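Local coordinates for protein ZYG-9 (Caenorhabditis elegans, PDB 2OF3) that helps organise microtubules and spindle poles during mitosis and meiosis in the one-cell embryo, as a member of the XMAP215/TOG family, at residues W26-P31 with T93-F97; L67-V71 with K106-L110; L81-S85 with V113-I118; F133-L138 with I155-L159; M168-L173 with V190-Y194. One frame throughout, in Å; residues are numbered along the deposited sequence.

Overall arrangement
The fold is an all-helical, elongated array, and the five contacts mark its course from the N-terminal half past its middle. Contacts 1, 2 and 3 interleave along the chain. Contacts 2 and 3 share helix 101-120, with centres about 12 Å apart, and contact 1 ties the loop before helix 33-44 to the end of helix 85-95. Contacts 4 and 5 follow in series, each joining two successive helices; their centres are about 11 Å apart, and contact 4 lies about 2 Å from the centre of the chain. The centres of contacts 2 and 5 are about 26 Å apart. Apolar packing passed from helix to helix thus makes the TOG domain one continuous body.

Contact 1 (W26-P31 with T93-F97); sequences WNFQAP and TLRFF
Thr93 OG1 is gripped twice. The indole NE1 of Trp26 donates to it across 2.8 Å with an N-H...O angle of 167°, the oxygen lying almost in the ring plane, and OG1 bonds in turn to Lys90 O. Set between backbone N and carbonyl carbon (chi1 65°), it points back at Lys90 O within reach of the indole. A threonine suits the place, its hydroxyl accepting from the indole while donating to the backbone. Beside this bond Leu94 CD2 meets Trp26 CZ2 and Pro31 CB, each at 3.8 Å. Within the loop, Phe28 lays CE2 over the centre of one indole face, and its own ring is covered by Pro31 CA. Pro31 then turns CD onto the face of Phe97, a CH-pi contact 3.6 Å from CD to the ring centroid, 11° off the normal. The compact, puckered proline ring can set a CH2 squarely over an aromatic face. Phe97 CE2 also meets the edge of Phe28, 3.9 Å from CE1. Helix 33-44 flanks this joint, its Leu39 touching Trp26 and Leu94, while helix 127-139 supplies Tyr136, whose hydroxyl bonds to Phe28 O.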
# COMPACT_ATOMS: atom_id res chain seq x y z
N TRP A 26 0.93 -8.85 11.66
CA TRP A 26 0.61 -9.18 10.29
C TRP A 26 1.80 -8.78 9.41
O TRP A 26 1.81 -7.73 8.73
CB TRP A 26 -0.63 -8.38 9.92
CG TRP A 26 -1.45 -9.05 8.84
CD1 TRP A 26 -1.51 -8.68 7.55
CD2 TRP A 26 -2.33 -10.17 9.00
NE1 TRP A 26 -2.41 -9.47 6.88
CE2 TRP A 26 -2.91 -10.41 7.75
CE3 TRP A 26 -2.72 -10.96 10.10
CZ2 TRP A 26 -3.82 -11.45 7.52
CZ3 TRP A 26 -3.61 -12.01 9.87
CH2 TRP A 26 -4.19 -12.22 8.61
N ASN A 27 2.85 -9.59 9.47
CA ASN A 27 4.15 -9.23 8.87
C ASN A 27 4.83 -10.45 8.25
O ASN A 27 6.06 -10.45 8.08
CB ASN A 27 5.05 -8.53 9.92
CG ASN A 27 5.46 -9.48 11.07
OD1 ASN A 27 5.04 -10.66 11.15
ND2 ASN A 27 6.28 -8.98 11.96
N PHE A 28 4.04 -11.45 7.90
CA PHE A 28 4.52 -12.65 7.24
C PHE A 28 5.07 -12.40 5.83
O PHE A 28 4.76 -11.40 5.21
CB PHE A 28 3.40 -13.70 7.17
CG PHE A 28 2.07 -13.16 6.68
CD1 PHE A 28 1.84 -12.87 5.31
CD2 PHE A 28 1.02 -12.96 7.58
CE1 PHE A 28 0.62 -12.37 4.84
CE2 PHE A 28 -0.23 -12.48 7.11
CZ PHE A 28 -0.41 -12.16 5.73
N GLN A 29 5.84 -13.35 5.31
CA GLN A 29 6.29 -13.31 3.95
C GLN A 29 5.21 -13.91 3.09
O GLN A 29 5.04 -13.53 1.94
CB GLN A 29 7.57 -14.13 3.80
CG GLN A 29 8.76 -13.57 4.54
CD GLN A 29 9.11 -12.14 4.07
OE1 GLN A 29 9.00 -11.84 2.87
NE2 GLN A 29 9.51 -11.26 5.01
N ALA A 30 4.51 -14.89 3.63
CA ALA A 30 3.37 -15.51 2.96
C ALA A 30 2.45 -15.94 4.10
O ALA A 30 2.94 -16.24 5.19
CB ALA A 30 3.82 -16.72 2.15
N PRO A 31 1.13 -15.92 3.88
CA PRO A 31 0.17 -16.22 4.98
C PRO A 31 0.43 -17.59 5.62
O PRO A 31 0.80 -18.53 4.93
CB PRO A 31 -1.17 -16.24 4.28
CG PRO A 31 -0.97 -15.38 3.04
CD PRO A 31 0.44 -15.57 2.62
N THR A 93 -5.49 -8.77 2.15
CA THR A 93 -4.10 -9.13 1.89
C THR A 93 -3.93 -10.62 1.59
O THR A 93 -3.02 -10.98 0.85
CB THR A 93 -3.10 -8.73 3.05
OG1 THR A 93 -3.42 -9.49 4.22
CG2 THR A 93 -3.18 -7.25 3.38
N LEU A 94 -4.77 -11.48 2.19
CA LEU A 94 -4.74 -12.92 1.93
C LEU A 94 -5.06 -13.20 0.46
O LEU A 94 -4.41 -14.06 -0.18
CB LEU A 94 -5.74 -13.64 2.84
CG LEU A 94 -5.56 -13.59 4.36
CD1 LEU A 94 -6.61 -14.46 4.98
CD2 LEU A 94 -4.19 -14.05 4.75
N ARG A 95 -6.02 -12.45 -0.07
CA ARG A 95 -6.33 -12.45 -1.51
C ARG A 95 -5.23 -11.95 -2.39
O ARG A 95 -5.18 -12.34 -3.54
CB ARG A 95 -7.60 -11.65 -1.83
CG ARG A 95 -8.82 -12.08 -1.02
CD ARG A 95 -9.13 -13.57 -1.25
NE ARG A 95 -9.36 -14.13 0.06
CZ ARG A 95 -8.73 -15.15 0.60
NH1 ARG A 95 -7.85 -15.84 -0.06
NH2 ARG A 95 -9.04 -15.50 1.81
N PHE A 96 -4.30 -11.15 -1.90
CA PHE A 96 -3.14 -10.74 -2.69
C PHE A 96 -2.16 -11.87 -3.03
O PHE A 96 -1.31 -11.70 -3.90
CB PHE A 96 -2.38 -9.55 -2.05
CG PHE A 96 -3.20 -8.28 -1.94
CD1 PHE A 96 -4.36 -8.11 -2.72
CD2 PHE A 96 -2.84 -7.27 -1.06
CE1 PHE A 96 -5.16 -6.94 -2.61
CE2 PHE A 96 -3.61 -6.08 -0.94
CZ PHE A 96 -4.79 -5.92 -1.73
N PHE A 97 -2.26 -13.01 -2.35
CA PHE A 97 -1.33 -14.11 -2.57
C PHE A 97 -1.85 -15.17 -3.58
O PHE A 97 -1.08 -15.97 -4.12
CB PHE A 97 -0.94 -14.72 -1.21
CG PHE A 97 0.04 -13.86 -0.47
CD1 PHE A 97 1.41 -14.06 -0.62
CD2 PHE A 97 -0.40 -12.80 0.32
CE1 PHE A 97 2.33 -13.25 0.01
CE2 PHE A 97 0.53 -11.98 1.00
CZ PHE A 97 1.90 -12.21 0.84

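Contact 2 (L67-V71 with K106-L110); sequences LDSLV and KVLEL
Leu110 fills a three-sided hollow formed by Leu67, Leu70 and Val71. Its CD2 methyl presses on Leu70 CD1 at 3.7 Å and on Leu67 CD2 at 3.8 Å, while CD1 and CB rest against Val71 CG2, CB at 4.1 Å. With CG anti to the backbone N (chi1 -176°), the fork of Leu110 opens across the gap. Leu67 returns the fit: its CD1 enters between Lys106 CB and Val107 CG2, the latter 3.8 Å away, and its CD2 lies 3.6 Å from Lys106 O. An alanine here would lack the whole fork and is likely to leave Val107 CG2 and Leu110 CD2 facing a gap between the helices. Beta-branched Val71 is a shorter bump, suited to where the backbones come nearest, and its CG1 lies 3.4 Å from Glu109 OE2. The aliphatic stem of Lys106 and the extended chain of Glu109 border the seam. The axes are 9.9 Å apart and cross at 22°, nearly parallel. Helix 85-95, between them in the chain, packs against both, its Leu88 on Leu70 and its Cys92 on Val107; such side-by-side, near-parallel helices within a layer are characteristic of the HEAT-like arrays of TOG domains.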
# COMPACT_ATOMS: atom_id res chain seq x y z
N LEU A 67 -17.46 -10.53 -1.02
CA LEU A 67 -17.10 -9.21 -1.53
C LEU A 67 -18.29 -8.32 -1.97
O LEU A 67 -18.31 -7.09 -1.72
CB LEU A 67 -16.07 -9.36 -2.66
CG LEU A 67 -14.63 -9.63 -2.18
CD1 LEU A 67 -13.79 -10.43 -3.18
CD2 LEU A 67 -13.90 -8.33 -1.72
N ASP A 68 -19.27 -8.94 -2.64
CA ASP A 68 -20.49 -8.27 -3.03
C ASP A 68 -21.29 -7.76 -1.81
O ASP A 68 -21.73 -6.61 -1.76
CB ASP A 68 -21.32 -9.24 -3.89
CG ASP A 68 -22.66 -8.66 -4.30
OD1 ASP A 68 -22.71 -7.92 -5.34
OD2 ASP A 68 -23.68 -8.91 -3.57
N SER A 69 -21.48 -8.62 -0.81
CA SER A 69 -22.14 -8.20 0.40
C SER A 69 -21.38 -7.06 1.07
O SER A 69 -22.00 -6.15 1.64
CB SER A 69 -22.18 -9.35 1.43
OG SER A 69 -22.99 -10.42 0.99
N LEU A 70 -20.04 -7.14 1.07
CA LEU A 70 -19.23 -6.16 1.81
C LEU A 70 -19.26 -4.82 1.08
O LEU A 70 -19.41 -3.75 1.71
CB LEU A 70 -17.78 -6.69 2.03
CG LEU A 70 -17.52 -7.81 3.06
CD1 LEU A 70 -16.13 -8.35 2.99
CD2 LEU A 70 -17.78 -7.30 4.49
N VAL A 71 -19.11 -4.88 -0.25
CA VAL A 71 -19.15 -3.63 -1.07
C VAL A 71 -20.51 -2.91 -0.91
O VAL A 71 -20.54 -1.69 -0.77
CB VAL A 71 -18.69 -3.86 -2.54
CG1 VAL A 71 -19.22 -2.81 -3.48
CG2 VAL A 71 -17.15 -3.92 -2.62
N LYS A 106 -12.38 -7.27 -7.60
CA LYS A 106 -13.37 -6.96 -6.57
C LYS A 106 -12.73 -6.71 -5.20
O LYS A 106 -13.30 -5.98 -4.39
CB LYS A 106 -14.36 -8.12 -6.35
CG LYS A 106 -15.32 -8.43 -7.54
CD LYS A 106 -16.21 -7.23 -7.82
CE LYS A 106 -16.83 -7.32 -9.22
NZ LYS A 106 -18.08 -6.53 -9.17
N VAL A 107 -11.62 -7.38 -4.92
CA VAL A 107 -10.86 -7.08 -3.69
C VAL A 107 -10.41 -5.64 -3.72
O VAL A 107 -10.59 -4.92 -2.76
CB VAL A 107 -9.65 -8.01 -3.51
CG1 VAL A 107 -8.73 -7.48 -2.41
CG2 VAL A 107 -10.11 -9.47 -3.22
N LEU A 108 -9.88 -5.17 -4.86
CA LEU A 108 -9.37 -3.81 -4.92
C LEU A 108 -10.47 -2.79 -4.82
O LEU A 108 -10.26 -1.71 -4.28
CB LEU A 108 -8.50 -3.59 -6.17
CG LEU A 108 -7.26 -4.50 -6.14
CD1 LEU A 108 -6.64 -4.33 -7.50
CD2 LEU A 108 -6.26 -4.04 -5.05
N GLU A 109 -11.65 -3.14 -5.32
CA GLU A 109 -12.82 -2.27 -5.18
C GLU A 109 -13.20 -2.15 -3.74
O GLU A 109 -13.51 -1.04 -3.27
CB GLU A 109 -13.96 -2.87 -5.98
CG GLU A 109 -15.26 -2.23 -5.83
CD GLU A 109 -16.34 -2.99 -6.63
OE1 GLU A 109 -16.00 -3.82 -7.51
OE2 GLU A 109 -17.53 -2.73 -6.38
N LEU A 110 -13.18 -3.26 -3.01
CA LEU A 110 -13.40 -3.18 -1.54
C LEU A 110 -12.33 -2.34 -0.83
O LEU A 110 -12.67 -1.51 0.02
CB LEU A 110 -13.54 -4.56 -0.86
CG LEU A 110 -13.85 -4.53 0.64
CD1 LEU A 110 -15.17 -3.74 0.94
CD2 LEU A 110 -13.95 -5.94 1.19

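Contact 3 (L81-S85 with V113-I118); sequences LLSNS and VIVELI
Leu82 meets Leu117 and Ile118 chiefly through its CD2 methyl. CG beside the backbone N (chi1 -84°) swings its end toward helix 101-120. There CD2 settles on the backbone between the two residues, 3.7 Å from Ile118 N and 3.8 Å from Leu117 C, and also touches Ile118 CG1 at 3.8 Å. That amide already bonds to Ile114 O within its helix, so an apolar methyl can cover it without leaving it wanting a partner. From the preceding residue, Leu81, CD1 wedges between Val113 CG1 at 3.8 Å and Leu117 CD1 at 3.9 Å. Leu117 is therefore shared: its CB faces Leu82 and its CD1 faces Leu81. Ser85, small enough for close approach, puts CB 3.7 Å from Ile114 CG2 and leaves room for the CD1 methyl of Ile118 beside it.

The short helix 78-83 and the start of helix 85-95 are thus packed against the long helix 101-120, in the manner of the helical layers of a HEAT-like TOG array, where branched aliphatic residues interlock without any polar bond across the seam. A second shell holds these groups in position. Leu88 of helix 85-95 backs both Leu81 and Ile114, and Leu73 and Ala74 of helix 60-76 press on Leu81 from another helix. The polar end of Ser85 is turned to Lys11, whose NZ bonds to Ser85 OG and also to Leu82 O, joining the two ends of the short turn. Behind Ile118 stand Met125 and, on helix 146-163, Val162.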
# COMPACT_ATOMS: atom_id res chain seq x y z
N LEU A 81 -18.07 -1.18 7.80
CA LEU A 81 -16.79 -1.25 7.11
C LEU A 81 -15.71 -0.48 7.86
O LEU A 81 -14.60 -1.01 7.96
CB LEU A 81 -16.90 -0.73 5.65
CG LEU A 81 -17.92 -1.46 4.75
CD1 LEU A 81 -17.90 -0.78 3.39
CD2 LEU A 81 -17.57 -2.94 4.55
N LEU A 82 -16.00 0.74 8.36
CA LEU A 82 -15.05 1.51 9.17
C LEU A 82 -14.64 0.81 10.48
O LEU A 82 -13.43 0.75 10.81
CB LEU A 82 -15.63 2.88 9.55
CG LEU A 82 -15.43 3.89 8.45
CD1 LEU A 82 -16.33 5.05 8.84
CD2 LEU A 82 -13.90 4.35 8.30
N SER A 83 -15.65 0.30 11.23
CA SER A 83 -15.41 -0.34 12.53
C SER A 83 -14.48 -1.53 12.38
O SER A 83 -13.73 -1.84 13.30
CB SER A 83 -16.72 -0.88 13.10
OG SER A 83 -17.56 0.17 13.53
N ASN A 84 -14.54 -2.18 11.22
CA ASN A 84 -13.82 -3.43 10.95
C ASN A 84 -12.77 -3.31 9.86
O ASN A 84 -12.31 -4.31 9.34
CB ASN A 84 -14.84 -4.56 10.65
CG ASN A 84 -15.67 -4.85 11.83
OD1 ASN A 84 -15.19 -5.43 12.83
ND2 ASN A 84 -16.90 -4.37 11.81
N SER A 85 -12.37 -2.08 9.55
CA SER A 85 -11.46 -1.80 8.44
C SER A 85 -10.17 -2.56 8.57
O SER A 85 -9.67 -3.11 7.56
CB SER A 85 -11.15 -0.31 8.31
OG SER A 85 -10.33 0.19 9.41
N VAL A 113 -13.01 1.43 -1.40
CA VAL A 113 -14.15 1.93 -0.65
C VAL A 113 -13.75 2.14 0.80
O VAL A 113 -14.09 3.15 1.41
CB VAL A 113 -15.32 0.87 -0.80
CG1 VAL A 113 -16.24 0.83 0.34
CG2 VAL A 113 -16.09 1.09 -2.14
N ILE A 114 -13.02 1.18 1.37
CA ILE A 114 -12.59 1.26 2.77
C ILE A 114 -11.64 2.45 3.01
O ILE A 114 -11.86 3.25 3.93
CB ILE A 114 -11.94 -0.10 3.28
CG1 ILE A 114 -13.01 -1.18 3.50
CG2 ILE A 114 -11.17 0.10 4.60
CD1 ILE A 114 -12.38 -2.56 3.65
N VAL A 115 -10.62 2.62 2.18
CA VAL A 115 -9.66 3.73 2.38
C VAL A 115 -10.28 5.12 2.09
O VAL A 115 -9.95 6.10 2.77
CB VAL A 115 -8.28 3.52 1.64
CG1 VAL A 115 -7.69 2.19 2.07
CG2 VAL A 115 -8.46 3.55 0.10
N GLU A 116 -11.21 5.18 1.13
CA GLU A 116 -12.06 6.41 0.95
C GLU A 116 -12.93 6.75 2.14
O GLU A 116 -12.96 7.91 2.52
CB GLU A 116 -12.91 6.29 -0.28
CG GLU A 116 -12.10 6.74 -1.47
CD GLU A 116 -12.78 6.46 -2.78
OE1 GLU A 116 -13.80 5.70 -2.79
OE2 GLU A 116 -12.25 6.96 -3.80
N LEU A 117 -13.56 5.76 2.79
CA LEU A 117 -14.31 6.01 4.01
C LEU A 117 -13.43 6.42 5.16
O LEU A 117 -13.79 7.34 5.94
CB LEU A 117 -15.10 4.75 4.44
CG LEU A 117 -16.43 4.45 3.71
CD1 LEU A 117 -16.88 2.97 4.03
CD2 LEU A 117 -17.44 5.49 4.15
N ILE A 118 -12.26 5.79 5.29
CA ILE A 118 -11.28 6.24 6.30
C ILE A 118 -10.89 7.69 6.01
O ILE A 118 -10.91 8.56 6.94
CB ILE A 118 -10.04 5.32 6.31
CG1 ILE A 118 -10.41 3.92 6.82
CG2 ILE A 118 -8.84 5.95 7.16
CD1 ILE A 118 -9.25 2.84 6.54

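Contact 4 (F133-L138 with I155-L159); sequences FVPYLL and IVNVL
Segments 133-138 and 155-159 run close to antiparallel, their helix directions 154° apart and their axes 11.6 Å from each other, so that Leu137 and Leu159 must span the space with long side chains. Leu137 has the largest share. Its CD2 methyl lies among three others: Ile155 CG2 at 3.7 Å, Val156 CG2 at 3.8 Å and Leu159 CD1 at 3.9 Å. Its CG stands anti to the backbone N (chi1 175°), which carries the fork out from its helix into this group. Leu159 CD1 is likewise shared, touching Val134 CG2 at 3.9 Å as those two side chains slide past each other in opposite directions.

Phe133 joins through its ring edge rather than its face. CE2 comes 4.0 Å from Leu159 CD1 and 4.2 Å from Ile155 CG2, both methyls lying near the ring plane, while Leu137 CB covers one face toward its rim. A large flat ring can in this way bridge two aliphatic partners; Phe96, Leu89 and Cys111 also touch it. At the other end Leu138 CD2 meets Val156 CG2 at 4.1 Å. Beta-branched Val156 and Ile155 suit such places, since each presents a methyl close to the backbone, fixed in direction by the helix. Pro135 gives a kink, its nitrogen lacking an amide hydrogen. All seven touching residues are buried, and this pairing of two successive antiparallel helices is the helical hairpin from which HEAT-like TOG domains are built.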
# COMPACT_ATOMS: atom_id res chain seq x y z
N PHE A 133 -1.30 -3.46 6.10
CA PHE A 133 -1.96 -3.45 4.78
C PHE A 133 -1.02 -3.04 3.64
O PHE A 133 -0.92 -3.74 2.61
CB PHE A 133 -3.21 -2.55 4.77
CG PHE A 133 -3.91 -2.51 3.40
CD1 PHE A 133 -4.39 -3.70 2.81
CD2 PHE A 133 -4.07 -1.33 2.72
CE1 PHE A 133 -5.04 -3.69 1.52
CE2 PHE A 133 -4.73 -1.31 1.44
CZ PHE A 133 -5.18 -2.49 0.85
N VAL A 134 -0.38 -1.89 3.80
CA VAL A 134 0.37 -1.24 2.72
C VAL A 134 1.46 -2.10 2.11
O VAL A 134 1.52 -2.14 0.89
CB VAL A 134 0.85 0.20 3.11
CG1 VAL A 134 1.75 0.84 1.95
CG2 VAL A 134 -0.37 1.06 3.41
N PRO A 135 2.34 -2.76 2.90
CA PRO A 135 3.38 -3.58 2.30
C PRO A 135 2.84 -4.67 1.39
O PRO A 135 3.51 -5.02 0.35
CB PRO A 135 4.15 -4.14 3.53
CG PRO A 135 4.00 -3.08 4.54
CD PRO A 135 2.52 -2.69 4.36
N TYR A 136 1.65 -5.18 1.69
CA TYR A 136 1.08 -6.22 0.80
C TYR A 136 0.41 -5.62 -0.40
O TYR A 136 0.46 -6.21 -1.48
CB TYR A 136 0.09 -7.10 1.54
CG TYR A 136 0.77 -7.76 2.70
CD1 TYR A 136 1.65 -8.82 2.48
CD2 TYR A 136 0.58 -7.27 4.01
CE1 TYR A 136 2.35 -9.42 3.56
CE2 TYR A 136 1.28 -7.85 5.12
CZ TYR A 136 2.14 -8.92 4.86
OH TYR A 136 2.80 -9.48 5.91
N LEU A 137 -0.23 -4.46 -0.24
CA LEU A 137 -0.85 -3.77 -1.39
C LEU A 137 0.22 -3.43 -2.40
O LEU A 137 -0.04 -3.50 -3.63
CB LEU A 137 -1.58 -2.49 -0.97
CG LEU A 137 -2.15 -1.62 -2.10
CD1 LEU A 137 -3.45 -2.24 -2.68
CD2 LEU A 137 -2.40 -0.27 -1.53
N LEU A 138 1.41 -3.07 -1.92
CA LEU A 138 2.53 -2.74 -2.82
C LEU A 138 3.03 -3.91 -3.66
O LEU A 138 3.58 -3.69 -4.76
CB LEU A 138 3.68 -2.03 -2.06
CG LEU A 138 3.31 -0.68 -1.49
CD1 LEU A 138 4.50 -0.15 -0.72
CD2 LEU A 138 2.87 0.31 -2.55
N ILE A 155 -5.65 3.38 -5.05
CA ILE A 155 -5.73 3.11 -3.57
C ILE A 155 -4.51 3.70 -2.85
O ILE A 155 -4.64 4.30 -1.82
CB ILE A 155 -5.87 1.57 -3.24
CG1 ILE A 155 -7.18 1.01 -3.77
CG2 ILE A 155 -5.71 1.26 -1.72
CD1 ILE A 155 -7.01 -0.45 -4.18
N VAL A 156 -3.32 3.56 -3.41
CA VAL A 156 -2.13 4.19 -2.83
C VAL A 156 -2.35 5.69 -2.70
O VAL A 156 -1.93 6.27 -1.71
CB VAL A 156 -0.90 3.88 -3.67
CG1 VAL A 156 0.31 4.68 -3.14
CG2 VAL A 156 -0.57 2.37 -3.61
N ASN A 157 -2.94 6.35 -3.69
CA ASN A 157 -3.15 7.82 -3.67
C ASN A 157 -4.09 8.26 -2.54
O ASN A 157 -3.87 9.31 -1.91
CB ASN A 157 -3.69 8.34 -5.03
CG ASN A 157 -2.62 8.35 -6.13
OD1 ASN A 157 -1.41 8.24 -5.87
ND2 ASN A 157 -3.08 8.48 -7.40
N VAL A 158 -5.11 7.46 -2.25
CA VAL A 158 -5.96 7.74 -1.06
C VAL A 158 -5.18 7.57 0.28
O VAL A 158 -5.22 8.44 1.17
CB VAL A 158 -7.25 6.87 -1.07
CG1 VAL A 158 -8.13 7.17 0.13
CG2 VAL A 158 -8.04 7.12 -2.40
N LEU A 159 -4.45 6.47 0.42
CA LEU A 159 -3.66 6.22 1.60
C LEU A 159 -2.59 7.27 1.83
O LEU A 159 -2.27 7.59 2.96
CB LEU A 159 -2.98 4.84 1.51
CG LEU A 159 -3.88 3.64 1.74
CD1 LEU A 159 -3.25 2.35 1.17
CD2 LEU A 159 -4.13 3.52 3.24

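Contact 5 (M168-L173 with V190-Y194); sequences MTPMLL and VIEYY
With CG beside the backbone N in each (chi1 -71° in Leu172 and -70° in Tyr194), these two side chains come at each other from opposite directions across the helix pair. Leu172 CD1 ends 3.5 Å from Tyr194 CE2, oblique to the ring, and 3.6 Å from Val190 CG1. The phenol is enclosed by further neighbours: Thr169 OG1 lies at the ring edge, 3.4 Å from CD2, and Met168 CB comes 3.2 Å from Tyr194 OH. Val190 O sits above the ring toward its rim. Both hydroxyls have polar partners, Tyr194 OH bonding to Ser160 OG and Thr169 OG1 to Pro165 O. A tyrosine suits this place because its ring packs among Leu172, Met168 and Thr169 while its hydroxyl reaches a serine of the neighbouring helix 146-163. A phenylalanine in its place would probably keep the ring packing but leave Ser160 OG without this mate. At the other end the CD1 methyl of Ile191 slips between Leu173 CD2, 3.6 Å away, and Leu172 CB at 4.0 Å, its length letting it bridge the gap. The directions of the two helices differ by 149° and their axes stand 10.8 Å apart, the obliquely packed antiparallel pair of a HEAT-like helical array, which Leu138 of helix 127-139 and Val208 of helix 208-212 continue to either neighbour.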
# COMPACT_ATOMS: atom_id res chain seq x y z
N MET A 168 4.54 6.98 4.57
CA MET A 168 4.45 6.07 3.42
C MET A 168 5.81 5.70 2.82
O MET A 168 6.03 4.57 2.40
CB MET A 168 3.56 6.69 2.33
CG MET A 168 1.99 6.64 2.61
SD MET A 168 1.17 5.03 2.70
CE MET A 168 1.11 4.67 0.97
N THR A 169 6.73 6.66 2.78
CA THR A 169 7.97 6.53 2.00
C THR A 169 8.85 5.39 2.44
O THR A 169 9.37 4.69 1.57
CB THR A 169 8.72 7.87 1.92
OG1 THR A 169 7.86 8.80 1.28
CG2 THR A 169 10.07 7.77 1.13
N PRO A 170 9.02 5.17 3.77
CA PRO A 170 9.83 4.00 4.20
C PRO A 170 9.34 2.64 3.61
O PRO A 170 10.17 1.75 3.28
CB PRO A 170 9.66 4.01 5.75
CG PRO A 170 9.33 5.43 6.10
CD PRO A 170 8.55 5.98 4.92
N MET A 171 8.02 2.47 3.47
CA MET A 171 7.45 1.23 2.91
C MET A 171 7.68 1.22 1.40
O MET A 171 7.96 0.17 0.83
CB MET A 171 5.94 1.17 3.22
CG MET A 171 5.64 0.79 4.75
SD MET A 171 3.93 0.74 5.29
CE MET A 171 3.44 2.36 4.95
N LEU A 172 7.55 2.38 0.75
CA LEU A 172 7.83 2.50 -0.69
C LEU A 172 9.31 2.25 -0.96
O LEU A 172 9.63 1.54 -1.93
CB LEU A 172 7.41 3.86 -1.22
CG LEU A 172 5.90 4.04 -1.30
CD1 LEU A 172 5.68 5.53 -1.36
CD2 LEU A 172 5.32 3.31 -2.56
N LEU A 173 10.22 2.76 -0.10
CA LEU A 173 11.67 2.44 -0.20
C LEU A 173 11.93 0.99 -0.01
O LEU A 173 12.72 0.37 -0.78
CB LEU A 173 12.56 3.33 0.74
CG LEU A 173 12.56 4.84 0.46
CD1 LEU A 173 13.23 5.61 1.61
CD2 LEU A 173 13.25 5.22 -0.93
N VAL A 190 5.57 6.76 -7.24
CA VAL A 190 4.89 7.37 -6.08
C VAL A 190 5.84 8.35 -5.31
O VAL A 190 5.46 9.51 -5.03
CB VAL A 190 4.31 6.29 -5.10
CG1 VAL A 190 3.57 7.01 -3.92
CG2 VAL A 190 3.30 5.37 -5.85
N ILE A 191 7.07 7.92 -5.02
CA ILE A 191 8.07 8.82 -4.45
C ILE A 191 8.25 10.04 -5.31
O ILE A 191 8.28 11.15 -4.79
CB ILE A 191 9.38 8.09 -4.20
CG1 ILE A 191 9.19 6.98 -3.12
CG2 ILE A 191 10.52 9.11 -3.85
CD1 ILE A 191 10.34 5.91 -3.01
N GLU A 192 8.36 9.88 -6.63
CA GLU A 192 8.51 11.04 -7.48
C GLU A 192 7.33 12.01 -7.29
O GLU A 192 7.49 13.23 -7.20
CB GLU A 192 8.65 10.62 -8.94
CG GLU A 192 8.82 11.82 -9.84
CD GLU A 192 8.61 11.55 -11.30
OE1 GLU A 192 8.57 10.36 -11.72
OE2 GLU A 192 8.52 12.56 -12.05
N TYR A 193 6.12 11.49 -7.21
CA TYR A 193 4.95 12.32 -7.05
C TYR A 193 4.92 13.07 -5.69
O TYR A 193 4.50 14.23 -5.62
CB TYR A 193 3.77 11.40 -7.24
CG TYR A 193 2.42 11.85 -6.77
CD1 TYR A 193 1.68 12.82 -7.46
CD2 TYR A 193 1.86 11.23 -5.67
CE1 TYR A 193 0.38 13.20 -7.00
CE2 TYR A 193 0.60 11.56 -5.22
CZ TYR A 193 -0.14 12.54 -5.88
OH TYR A 193 -1.42 12.80 -5.36
N TYR A 194 5.36 12.41 -4.62
CA TYR A 194 5.49 13.07 -3.31
C TYR A 194 6.42 14.29 -3.39
O TYR A 194 6.16 15.37 -2.81
CB TYR A 194 6.04 12.08 -2.30
CG TYR A 194 5.12 10.94 -1.88
CD1 TYR A 194 3.75 10.94 -2.18
CD2 TYR A 194 5.61 9.88 -1.09
CE1 TYR A 194 2.91 9.88 -1.74
CE2 TYR A 194 4.81 8.84 -0.66
CZ TYR A 194 3.46 8.84 -0.98
OH TYR A 194 2.68 7.77 -0.52